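Local coordinates for beta-lactamase domain protein (Burkholderia ambifaria, PDB 5I0P) that binds two zinc ions and is probably a hydrolase of the metallo-beta-lactamase superfamily, at residues Q15-F20 with P280-R285; V125-T130 with A184-Y189; D232-R237 with E259-Y264. All coordinates share one frame; numbering follows the deposited sequence.

Contact 1. Residues Q15-F20 with P280-R285; sequences QLDYPF and PFRGVR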
loop_
_atom_site.group_PDB
_atom_site.type_symbol
_atom_site.label_atom_id
_atom_site.label_comp_id
_atom_site.label_asym_id
_atom_site.label_seq_id
_atom_site.Cartn_x
_atom_site.Cartn_y
_atom_site.Cartn_z
ATOM N N GLN A 15 -6.685 -21.341 2.923
ATOM C CA GLN A 15 -8.064 -21.025 2.563
ATOM C C GLN A 15 -8.166 -20.172 1.301
ATOM O O GLN A 15 -9.264 -20.044 0.751
ATOM C CB GLN A 15 -8.798 -20.330 3.728
ATOM C CG GLN A 15 -9.135 -21.234 4.892
ATOM C CD GLN A 15 -10.267 -22.192 4.527
ATOM O OE1 GLN A 15 -11.232 -21.800 3.861
ATOM N NE2 GLN A 15 -10.138 -23.459 4.934
ATOM N N LEU A 16 -7.060 -19.601 0.827
ATOM C CA LEU A 16 -7.083 -18.827 -0.406
ATOM C C LEU A 16 -6.804 -19.729 -1.591
ATOM O O LEU A 16 -6.245 -20.822 -1.456
ATOM C CB LEU A 16 -6.055 -17.692 -0.384
ATOM C CG LEU A 16 -6.080 -16.770 0.841
ATOM C CD1 LEU A 16 -5.007 -15.655 0.773
ATOM C CD2 LEU A 16 -7.493 -16.227 1.015
ATOM N N ASP A 17 -7.223 -19.257 -2.764
ATOM C CA ASP A 17 -7.031 -19.957 -4.031
ATOM C C ASP A 17 -6.015 -19.155 -4.832
ATOM O O ASP A 17 -6.212 -17.959 -5.079
ATOM C CB ASP A 17 -8.353 -20.111 -4.783
ATOM C CG ASP A 17 -8.154 -20.395 -6.289
ATOM O OD1 ASP A 17 -7.338 -21.291 -6.619
ATOM O OD2 ASP A 17 -8.806 -19.728 -7.148
ATOM N N TYR A 18 -4.886 -19.766 -5.113
ATOM C CA TYR A 18 -3.891 -19.172 -5.985
ATOM C C TYR A 18 -4.074 -19.714 -7.372
ATOM O O TYR A 18 -3.523 -20.786 -7.692
ATOM C CB TYR A 18 -2.475 -19.461 -5.484
ATOM C CG TYR A 18 -2.213 -18.772 -4.175
ATOM C CD1 TYR A 18 -2.059 -17.391 -4.125
ATOM C CD2 TYR A 18 -2.113 -19.488 -2.999
ATOM C CE1 TYR A 18 -1.832 -16.746 -2.943
ATOM C CE2 TYR A 18 -1.886 -18.859 -1.813
ATOM C CZ TYR A 18 -1.743 -17.481 -1.788
ATOM O OH TYR A 18 -1.500 -16.831 -0.621
ATOM N N PRO A 19 -4.736 -18.980 -8.268
ATOM C CA PRO A 19 -5.008 -19.518 -9.617
ATOM C C PRO A 19 -3.766 -19.868 -10.414
ATOM O O PRO A 19 -3.879 -20.632 -11.372
ATOM C CB PRO A 19 -5.785 -18.389 -10.302
ATOM C CG PRO A 19 -5.408 -17.144 -9.510
ATOM C CD PRO A 19 -5.220 -17.602 -8.101
ATOM N N PHE A 20 -2.591 -19.333 -10.093
ATOM C CA PHE A 20 -1.399 -19.671 -10.858
ATOM C C PHE A 20 -0.409 -20.496 -10.052
ATOM O O PHE A 20 0.740 -20.641 -10.470
ATOM C CB PHE A 20 -0.742 -18.399 -11.406
ATOM C CG PHE A 20 -1.727 -17.462 -12.064
ATOM C CD1 PHE A 20 -2.291 -17.789 -13.291
ATOM C CD2 PHE A 20 -2.152 -16.290 -11.417
ATOM C CE1 PHE A 20 -3.227 -16.945 -13.887
ATOM C CE2 PHE A 20 -3.067 -15.441 -12.003
ATOM C CZ PHE A 20 -3.620 -15.760 -13.242
ATOM N N PRO A 280 -1.259 -13.321 -6.881
ATOM C CA PRO A 280 -2.674 -13.178 -7.265
ATOM C C PRO A 280 -3.495 -14.301 -6.640
ATOM O O PRO A 280 -3.045 -15.451 -6.537
ATOM C CB PRO A 280 -2.653 -13.289 -8.799
ATOM C CG PRO A 280 -1.277 -12.860 -9.216
ATOM C CD PRO A 280 -0.349 -13.249 -8.042
ATOM N N PHE A 281 -4.689 -13.953 -6.173
ATOM C CA PHE A 281 -5.490 -14.930 -5.459
ATOM C C PHE A 281 -6.972 -14.586 -5.558
ATOM O O PHE A 281 -7.368 -13.450 -5.831
ATOM C CB PHE A 281 -5.088 -15.022 -3.991
ATOM C CG PHE A 281 -5.534 -13.851 -3.163
ATOM C CD1 PHE A 281 -4.785 -12.694 -3.107
ATOM C CD2 PHE A 281 -6.707 -13.911 -2.435
ATOM C CE1 PHE A 281 -5.177 -11.634 -2.300
ATOM C CE2 PHE A 281 -7.108 -12.823 -1.645
ATOM C CZ PHE A 281 -6.340 -11.697 -1.592
ATOM N N ARG A 282 -7.783 -15.605 -5.342
ATOM C CA ARG A 282 -9.208 -15.449 -5.155
ATOM C C ARG A 282 -9.537 -15.821 -3.713
ATOM O O ARG A 282 -8.908 -16.706 -3.120
ATOM C CB ARG A 282 -9.992 -16.322 -6.144
ATOM C CG ARG A 282 -9.949 -15.806 -7.570
ATOM C CD ARG A 282 -10.893 -16.524 -8.565
ATOM N NE ARG A 282 -10.965 -15.722 -9.794
ATOM C CZ ARG A 282 -10.128 -15.825 -10.831
ATOM N NH1 ARG A 282 -9.169 -16.735 -10.800
ATOM N NH2 ARG A 282 -10.244 -15.018 -11.894
ATOM N N GLY A 283 -10.546 -15.155 -3.164
ATOM C CA GLY A 283 -10.900 -15.362 -1.783
ATOM C C GLY A 283 -10.748 -14.081 -1.002
ATOM O O GLY A 283 -10.294 -14.098 0.152
ATOM N N VAL A 284 -11.131 -12.957 -1.622
ATOM C CA VAL A 284 -10.947 -11.679 -0.951
ATOM C C VAL A 284 -11.738 -11.635 0.349
ATOM O O VAL A 284 -11.230 -11.173 1.378
ATOM C CB VAL A 284 -11.307 -10.502 -1.879
ATOM C CG1 VAL A 284 -12.781 -10.517 -2.257
ATOM C CG2 VAL A 284 -10.957 -9.184 -1.161
ATOM N N ARG A 285 -12.962 -12.173 0.342
ATOM C CA ARG A 285 -13.790 -12.126 1.542
ATOM C C ARG A 285 -13.196 -12.987 2.644
ATOM O O ARG A 285 -13.242 -12.610 3.824
ATOM C CB ARG A 285 -15.217 -12.569 1.236
ATOM C CG ARG A 285 -16.217 -12.069 2.278
ATOM C CD ARG A 285 -17.661 -12.204 1.813
ATOM N NE ARG A 285 -17.824 -11.510 0.548
ATOM C CZ ARG A 285 -18.756 -11.795 -0.351
ATOM N NH1 ARG A 285 -19.617 -12.776 -0.114
ATOM N NH2 ARG A 285 -18.806 -11.109 -1.489
HETATM O O HOH W 1 -1.503 -17.368 -8.483
#

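Contact 2. Residues V125-T130 with A184-Y189; sequences VRLWMT and AVPPRY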
loop_
_atom_site.group_PDB
_atom_site.type_symbol
_atom_site.label_atom_id
_atom_site.label_comp_id
_atom_site.label_asym_id
_atom_site.label_seq_id
_atom_site.Cartn_x
_atom_site.Cartn_y
_atom_site.Cartn_z
ATOM N N VAL A 125 5.817 10.871 -19.899
ATOM C CA VAL A 125 4.412 10.622 -19.634
ATOM C C VAL A 125 4.065 11.173 -18.269
ATOM O O VAL A 125 4.931 11.554 -17.481
ATOM C CB VAL A 125 4.065 9.133 -19.702
ATOM C CG1 VAL A 125 4.438 8.566 -21.093
ATOM C CG2 VAL A 125 4.794 8.417 -18.607
ATOM N N ARG A 126 2.764 11.217 -18.009
ATOM C CA ARG A 126 2.208 11.842 -16.822
ATOM C C ARG A 126 1.997 10.825 -15.683
ATOM O O ARG A 126 1.603 9.680 -15.897
ATOM C CB ARG A 126 0.897 12.544 -17.196
ATOM C CG ARG A 126 0.133 13.055 -15.980
ATOM C CD ARG A 126 0.738 14.348 -15.391
ATOM N NE ARG A 126 0.605 15.476 -16.298
ATOM C CZ ARG A 126 1.580 15.962 -17.069
ATOM N NH1 ARG A 126 2.791 15.425 -17.054
ATOM N NH2 ARG A 126 1.334 16.992 -17.880
ATOM N N LEU A 127 2.285 11.249 -14.473
ATOM C CA LEU A 127 1.982 10.468 -13.281
ATOM C C LEU A 127 0.515 10.614 -12.887
ATOM O O LEU A 127 0.023 11.734 -12.752
ATOM C CB LEU A 127 2.870 10.943 -12.129
ATOM C CG LEU A 127 2.337 10.549 -10.755
ATOM C CD1 LEU A 127 2.521 9.059 -10.577
ATOM C CD2 LEU A 127 3.022 11.344 -9.635
ATOM N N TRP A 128 -0.166 9.484 -12.658
ATOM C CA TRP A 128 -1.536 9.452 -12.139
ATOM C C TRP A 128 -1.530 8.969 -10.683
ATOM O O TRP A 128 -1.033 7.876 -10.383
ATOM C CB TRP A 128 -2.434 8.555 -13.012
ATOM C CG TRP A 128 -2.647 9.097 -14.440
ATOM C CD1 TRP A 128 -1.677 9.480 -15.317
ATOM C CD2 TRP A 128 -3.899 9.265 -15.133
ATOM N NE1 TRP A 128 -2.237 9.905 -16.496
ATOM C CE2 TRP A 128 -3.601 9.790 -16.409
ATOM C CE3 TRP A 128 -5.244 9.038 -14.788
ATOM C CZ2 TRP A 128 -4.603 10.123 -17.347
ATOM C CZ3 TRP A 128 -6.229 9.351 -15.704
ATOM C CH2 TRP A 128 -5.903 9.909 -16.979
ATOM N N MET A 129 -2.113 9.764 -9.782
ATOM C CA MET A 129 -2.034 9.501 -8.344
ATOM C C MET A 129 -3.145 10.278 -7.634
ATOM O O MET A 129 -3.679 11.265 -8.159
ATOM C CB MET A 129 -0.661 9.902 -7.806
ATOM C CG MET A 129 -0.187 9.266 -6.539
ATOM S SD MET A 129 1.573 9.645 -6.385
ATOM C CE MET A 129 2.032 8.846 -4.834
ATOM N N THR A 130 -3.490 9.834 -6.435
ATOM C CA THR A 130 -4.424 10.626 -5.649
ATOM C C THR A 130 -3.702 11.825 -5.050
ATOM O O THR A 130 -2.478 11.819 -4.867
ATOM C CB THR A 130 -5.079 9.825 -4.520
ATOM O OG1 THR A 130 -4.085 9.425 -3.571
ATOM C CG2 THR A 130 -5.863 8.618 -5.046
ATOM N N ALA A 184 13.658 11.521 -6.477
ATOM C CA ALA A 184 13.058 12.562 -7.290
ATOM C C ALA A 184 11.574 12.242 -7.380
ATOM O O ALA A 184 11.174 11.078 -7.353
ATOM C CB ALA A 184 13.688 12.647 -8.697
ATOM N N VAL A 185 10.763 13.283 -7.513
ATOM C CA VAL A 185 9.319 13.091 -7.614
ATOM C C VAL A 185 8.845 13.829 -8.861
ATOM O O VAL A 185 9.386 14.894 -9.182
ATOM C CB VAL A 185 8.612 13.578 -6.337
ATOM C CG1 VAL A 185 7.152 13.379 -6.437
ATOM C CG2 VAL A 185 9.086 12.799 -5.147
ATOM N N PRO A 186 7.906 13.290 -9.630
ATOM C CA PRO A 186 7.385 14.041 -10.764
ATOM C C PRO A 186 6.764 15.341 -10.284
ATOM O O PRO A 186 5.991 15.335 -9.310
ATOM C CB PRO A 186 6.326 13.105 -11.360
ATOM C CG PRO A 186 6.687 11.760 -10.860
ATOM C CD PRO A 186 7.244 11.982 -9.496
ATOM N N PRO A 187 7.103 16.463 -10.929
ATOM C CA PRO A 187 6.609 17.778 -10.508
ATOM C C PRO A 187 5.188 18.084 -10.933
ATOM O O PRO A 187 4.725 19.194 -10.678
ATOM C CB PRO A 187 7.580 18.733 -11.187
ATOM C CG PRO A 187 7.989 18.012 -12.421
ATOM C CD PRO A 187 7.955 16.548 -12.128
ATOM N N ARG A 188 4.514 17.171 -11.626
ATOM C CA ARG A 188 3.131 17.346 -12.049
ATOM C C ARG A 188 2.424 16.019 -11.899
ATOM O O ARG A 188 3.054 14.967 -11.923
ATOM C CB ARG A 188 3.023 17.757 -13.529
ATOM C CG ARG A 188 3.635 19.039 -13.860
ATOM C CD ARG A 188 3.777 19.183 -15.348
ATOM N NE ARG A 188 4.174 20.552 -15.617
ATOM C CZ ARG A 188 5.412 21.011 -15.501
ATOM N NH1 ARG A 188 6.388 20.196 -15.131
ATOM N NH2 ARG A 188 5.665 22.292 -15.751
ATOM N N TYR A 189 1.104 16.065 -11.849
ATOM C CA TYR A 189 0.374 14.816 -11.788
ATOM C C TYR A 189 -1.032 15.040 -12.305
ATOM O O TYR A 189 -1.497 16.169 -12.399
ATOM C CB TYR A 189 0.372 14.252 -10.356
ATOM C CG TYR A 189 -0.652 14.862 -9.445
ATOM C CD1 TYR A 189 -0.633 16.215 -9.174
ATOM C CD2 TYR A 189 -1.611 14.077 -8.817
ATOM C CE1 TYR A 189 -1.552 16.775 -8.318
ATOM C CE2 TYR A 189 -2.536 14.621 -7.971
ATOM C CZ TYR A 189 -2.498 15.977 -7.728
ATOM O OH TYR A 189 -3.406 16.554 -6.909
#

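Contact 3. Residues D232-R237 with E259-Y264; sequences DMVLPR and ESLGRY. With ZN (zinc ion), chain E; ZN (zinc ion), chain F.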
loop_
_atom_site.group_PDB
_atom_site.type_symbol
_atom_site.label_atom_id
_atom_site.label_comp_id
_atom_site.label_asym_id
_atom_site.label_seq_id
_atom_site.Cartn_x
_atom_site.Cartn_y
_atom_site.Cartn_z
ATOM N N ASP A 232 -1.710 -2.151 -1.221
ATOM C CA ASP A 232 -1.382 -2.752 0.056
ATOM C C ASP A 232 -2.609 -2.936 0.941
ATOM O O ASP A 232 -2.452 -3.332 2.095
ATOM C CB ASP A 232 -0.364 -1.911 0.829
ATOM C CG ASP A 232 1.041 -1.973 0.270
ATOM O OD1 ASP A 232 1.384 -2.731 -0.651
ATOM O OD2 ASP A 232 1.851 -1.216 0.800
ATOM N N MET A 233 -3.823 -2.650 0.449
ATOM C CA MET A 233 -4.980 -2.697 1.343
ATOM C C MET A 233 -5.386 -4.134 1.664
ATOM O O MET A 233 -5.795 -4.428 2.800
ATOM C CB MET A 233 -6.161 -1.917 0.748
ATOM C CG MET A 233 -5.893 -0.447 0.694
ATOM S SD MET A 233 -5.784 0.311 2.341
ATOM C CE MET A 233 -7.455 0.103 2.976
ATOM N N VAL A 234 -5.267 -5.051 0.705
ATOM C CA VAL A 234 -5.572 -6.471 0.948
ATOM C C VAL A 234 -4.384 -7.287 0.464
ATOM O O VAL A 234 -4.190 -7.451 -0.752
ATOM C CB VAL A 234 -6.855 -6.952 0.251
ATOM C CG1 VAL A 234 -7.208 -8.361 0.739
ATOM C CG2 VAL A 234 -8.026 -5.951 0.433
ATOM N N LEU A 235 -3.590 -7.793 1.404
ATOM C CA LEU A 235 -2.481 -8.632 1.057
ATOM C C LEU A 235 -2.747 -10.070 1.514
ATOM O O LEU A 235 -3.299 -10.282 2.596
ATOM C CB LEU A 235 -1.188 -8.115 1.671
ATOM C CG LEU A 235 -0.901 -6.654 1.351
ATOM C CD1 LEU A 235 0.266 -6.119 2.211
ATOM C CD2 LEU A 235 -0.635 -6.466 -0.096
ATOM N N PRO A 236 -2.449 -11.070 0.671
ATOM C CA PRO A 236 -2.866 -12.439 1.016
ATOM C C PRO A 236 -2.106 -13.019 2.193
ATOM O O PRO A 236 -2.688 -13.786 2.963
ATOM C CB PRO A 236 -2.650 -13.236 -0.299
ATOM C CG PRO A 236 -1.622 -12.482 -1.055
ATOM C CD PRO A 236 -1.908 -10.994 -0.706
ATOM N N ARG A 237 -0.824 -12.717 2.355
ATOM C CA ARG A 237 -0.079 -13.411 3.391
ATOM C C ARG A 237 0.319 -12.532 4.568
ATOM O O ARG A 237 0.622 -13.072 5.635
ATOM C CB ARG A 237 1.180 -14.084 2.807
ATOM N N GLU A 259 -12.576 0.124 8.451
ATOM C CA GLU A 259 -13.732 0.601 7.709
ATOM C C GLU A 259 -13.484 0.509 6.204
ATOM O O GLU A 259 -14.354 0.063 5.460
ATOM C CB GLU A 259 -14.063 2.016 8.133
ATOM C CG GLU A 259 -15.245 2.654 7.441
ATOM C CD GLU A 259 -15.350 4.135 7.799
ATOM O OE1 GLU A 259 -16.490 4.648 7.871
ATOM O OE2 GLU A 259 -14.294 4.782 8.042
ATOM N N SER A 260 -12.285 0.870 5.747
ATOM C CA SER A 260 -11.982 0.745 4.325
ATOM C C SER A 260 -12.129 -0.701 3.818
ATOM O O SER A 260 -12.502 -0.925 2.663
ATOM C CB SER A 260 -10.565 1.241 4.075
ATOM O OG SER A 260 -10.447 2.599 4.385
ATOM N N LEU A 261 -11.888 -1.695 4.669
ATOM C CA LEU A 261 -11.953 -3.070 4.193
ATOM C C LEU A 261 -13.342 -3.446 3.720
ATOM O O LEU A 261 -13.474 -4.330 2.864
ATOM C CB LEU A 261 -11.482 -4.026 5.280
ATOM C CG LEU A 261 -9.977 -4.075 5.504
ATOM C CD1 LEU A 261 -9.679 -5.191 6.492
ATOM C CD2 LEU A 261 -9.240 -4.331 4.206
ATOM N N GLY A 262 -14.375 -2.762 4.215
ATOM C CA GLY A 262 -15.718 -3.043 3.758
ATOM C C GLY A 262 -15.920 -2.847 2.270
ATOM O O GLY A 262 -16.809 -3.476 1.693
ATOM N N ARG A 263 -15.096 -2.012 1.630
ATOM C CA ARG A 263 -15.183 -1.810 0.188
ATOM C C ARG A 263 -14.894 -3.083 -0.621
ATOM O O ARG A 263 -15.434 -3.270 -1.722
ATOM C CB ARG A 263 -14.200 -0.712 -0.210
ATOM C CG ARG A 263 -14.476 0.643 0.400
ATOM C CD ARG A 263 -15.873 1.190 0.022
ATOM N NE ARG A 263 -16.203 1.205 -1.419
ATOM C CZ ARG A 263 -15.806 2.121 -2.313
ATOM N NH1 ARG A 263 -15.014 3.121 -1.958
ATOM N NH2 ARG A 263 -16.210 2.038 -3.570
ATOM N N TYR A 264 -14.041 -3.966 -0.119
ATOM C CA TYR A 264 -13.738 -5.171 -0.874
ATOM C C TYR A 264 -14.585 -6.345 -0.416
ATOM O O TYR A 264 -14.873 -7.219 -1.230
ATOM C CB TYR A 264 -12.252 -5.504 -0.738
ATOM C CG TYR A 264 -11.416 -4.252 -0.734
ATOM C CD1 TYR A 264 -11.142 -3.582 -1.909
ATOM C CD2 TYR A 264 -10.948 -3.713 0.462
ATOM C CE1 TYR A 264 -10.400 -2.399 -1.902
ATOM C CE2 TYR A 264 -10.224 -2.565 0.477
ATOM C CZ TYR A 264 -9.954 -1.891 -0.704
ATOM O OH TYR A 264 -9.227 -0.706 -0.691
HETATM ZN ZN ZN E . 2.475 0.616 1.585
HETATM ZN ZN ZN F . 3.785 -1.978 -0.414
#

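Contact 1. Residues Q15-F20 with P280-R285
Leu-16 rests over one face of the Phe-281 ring, its CD1 displaced toward the rim and 4.0 Å from Phe-281 CD2. With chi1 at 74°, Phe-281 holds CG between its own backbone N and carbonyl carbon, a crowded position that turns the ring under this methyl. The second branch of the leucine, CD2, lies 3.6 Å from Gly-283 O.

Tyr-18 comes in differently. Its CD1 edge meets Pro-280 O at 3.2 Å, close to the ring plane, while CE1 packs against Phe-281 CB. Phe-20 also offers an edge: CE2 is 3.9 Å from Pro-280 CB, and the two side chains run at about a right angle, with Pro-19 CB lying over the centre of one face of the Phe-20 ring.

Asp-17 and Arg-282 lie side by side and point the same way, their carboxylate and guanidinium planes 28° apart. The touching is between Asp-17 OD2 and Arg-282 CB, at 3.7 Å; the charged atoms do not pair, and Arg-282 NE instead bonds to Asp-270 O. The edge of the guanidinium, through NH1, faces Pro-19 CB.

The backbones of Asp-17 and Arg-282 form a single antiparallel hydrogen-bonded pair. Asp-17 N donates to Arg-282 O at 3.1 Å, and Arg-282 N to Asp-17 O at 2.8 Å. Farther along, a water accepts from Phe-20 N and donates to Pro-280 O.

The N-terminal segment thus lines the outer edge of strand 281-282, whose other neighbour is strand 272-275. The loop after strand 227-231 packs against both segments, Val-33 of strand 31-34 meets Phe-20 and Pro-280, and helix 284-308, with Gly-283 at its N-cap, brings Arg-287 against Leu-16.

Contact 2. Residues V125-T130 with A184-Y189
Leu-127 and Tyr-189 meet within a beta-alpha-beta crossover of the metallo-beta-lactamase fold. Strand 126-130 runs parallel to the edge strand 190-192, and residues 184-189 are the end of a connection, modelled only in part, that includes helices 131-141, 153-158 and 178-181. The backbone hydrogen bonding of Leu-127 with Arg-190 marks where the new strand joins the sheet.

The apolar part centres on Leu-127. Its CG is anti to the backbone N (chi1 161°), which sends CD2 in among the loop side chains, 3.9 Å from Pro-186 CG and 4.0 Å from Tyr-189 CB. The leucine and the proline stand at about a right angle to each other. Phe-108 and Tyr-134 also touch Leu-127, tying this packing to helices 105-108 and 131-141.

A second kind of contact joins the two arginines. The side chain of Arg-126 folds back at chi2 and chi3, laying one face of its guanidinium over the aliphatic part of Arg-188, with NH2 4.1 Å from Arg-188 CD. The planes of the two guanidinium groups are 38° apart, and Arg-126 NH2 stays 5.1 Å from Arg-188 NE, so the like charges are apposed without touching. Lower on the same side chain, Arg-126 CD packs on the backbone of Tyr-189, 3.6 Å from its C.

Carbonyl oxygens supply the third kind. Leu-127 O receives a CA-H...O contact from Tyr-189 CA at 3.2 Å. The phenol ring, stacked on Tyr-134, turns its edge to the next carbonyl on this side of the strand, and Tyr-189 CE2 lies 3.6 Å from Met-129 O, near the ring plane.

Contact 3. Residues D232-R237 with E259-Y264
Met-233 reaches Ser-260 through a side chain bent at chi2 and again at chi3 (-67° and -65°), a double turn that carries its terminal CE to 3.5 Å from Ser-260 CB. In Val-234, CG2, anti to the carbonyl carbon, is the branch that lies over a face of the Tyr-264 ring. This is a CH-pi contact, with CG2 4.1 Å from the ring centroid and 27° off the normal. The phenol meets Met-233 crosswise, Tyr-264 OH lying 3.6 Å from Met-233 CB. Leu-261 adds its CD2, 3.7 Å from Met-233 O, a carbonyl that is hydrogen-bonded to Tyr-257 OH. Ser-260 OG is likewise engaged elsewhere, by Tyr-211 N.

Just before Met-233, Asp-232 bridges the two zinc ions: OD2 is 2.1 Å from one and 2.4 Å from the other, and OD1 is 2.5 Å from the second. His-102, His-104 and His-213 complete the first site; Asp-106, His-107 and His-277 belong to the second. All five touching residues are buried and meet mostly through carbon. Residues 259-264 supply no zinc ligand; any influence on the metal site would be indirect, through the position of the loop after Asp-232.

Contacts 1 and 3 are neighbours, their centres 13 Å apart, and they touch where Pro-236 packs on Leu-16, Tyr-18 and Phe-281 and where Val-284 meets Tyr-264. Both adjoin the six-stranded sheet and helix 284-308. Contact 2 belongs to the seven-stranded sheet, on the opposite side of the chain's centre from contact 1: its centre is 32 Å from that of contact 1 and 25 Å from that of contact 3. Along the sequence, contact 2 closes before contact 3 opens, and contact 1 spans both. Contact 3 carries the zinc-bridging aspartate, whereas contact 1 lies along the edge strand 281-282 and contact 2 joins the inner strand 126-130 to the loop leading into the edge strand 190-192.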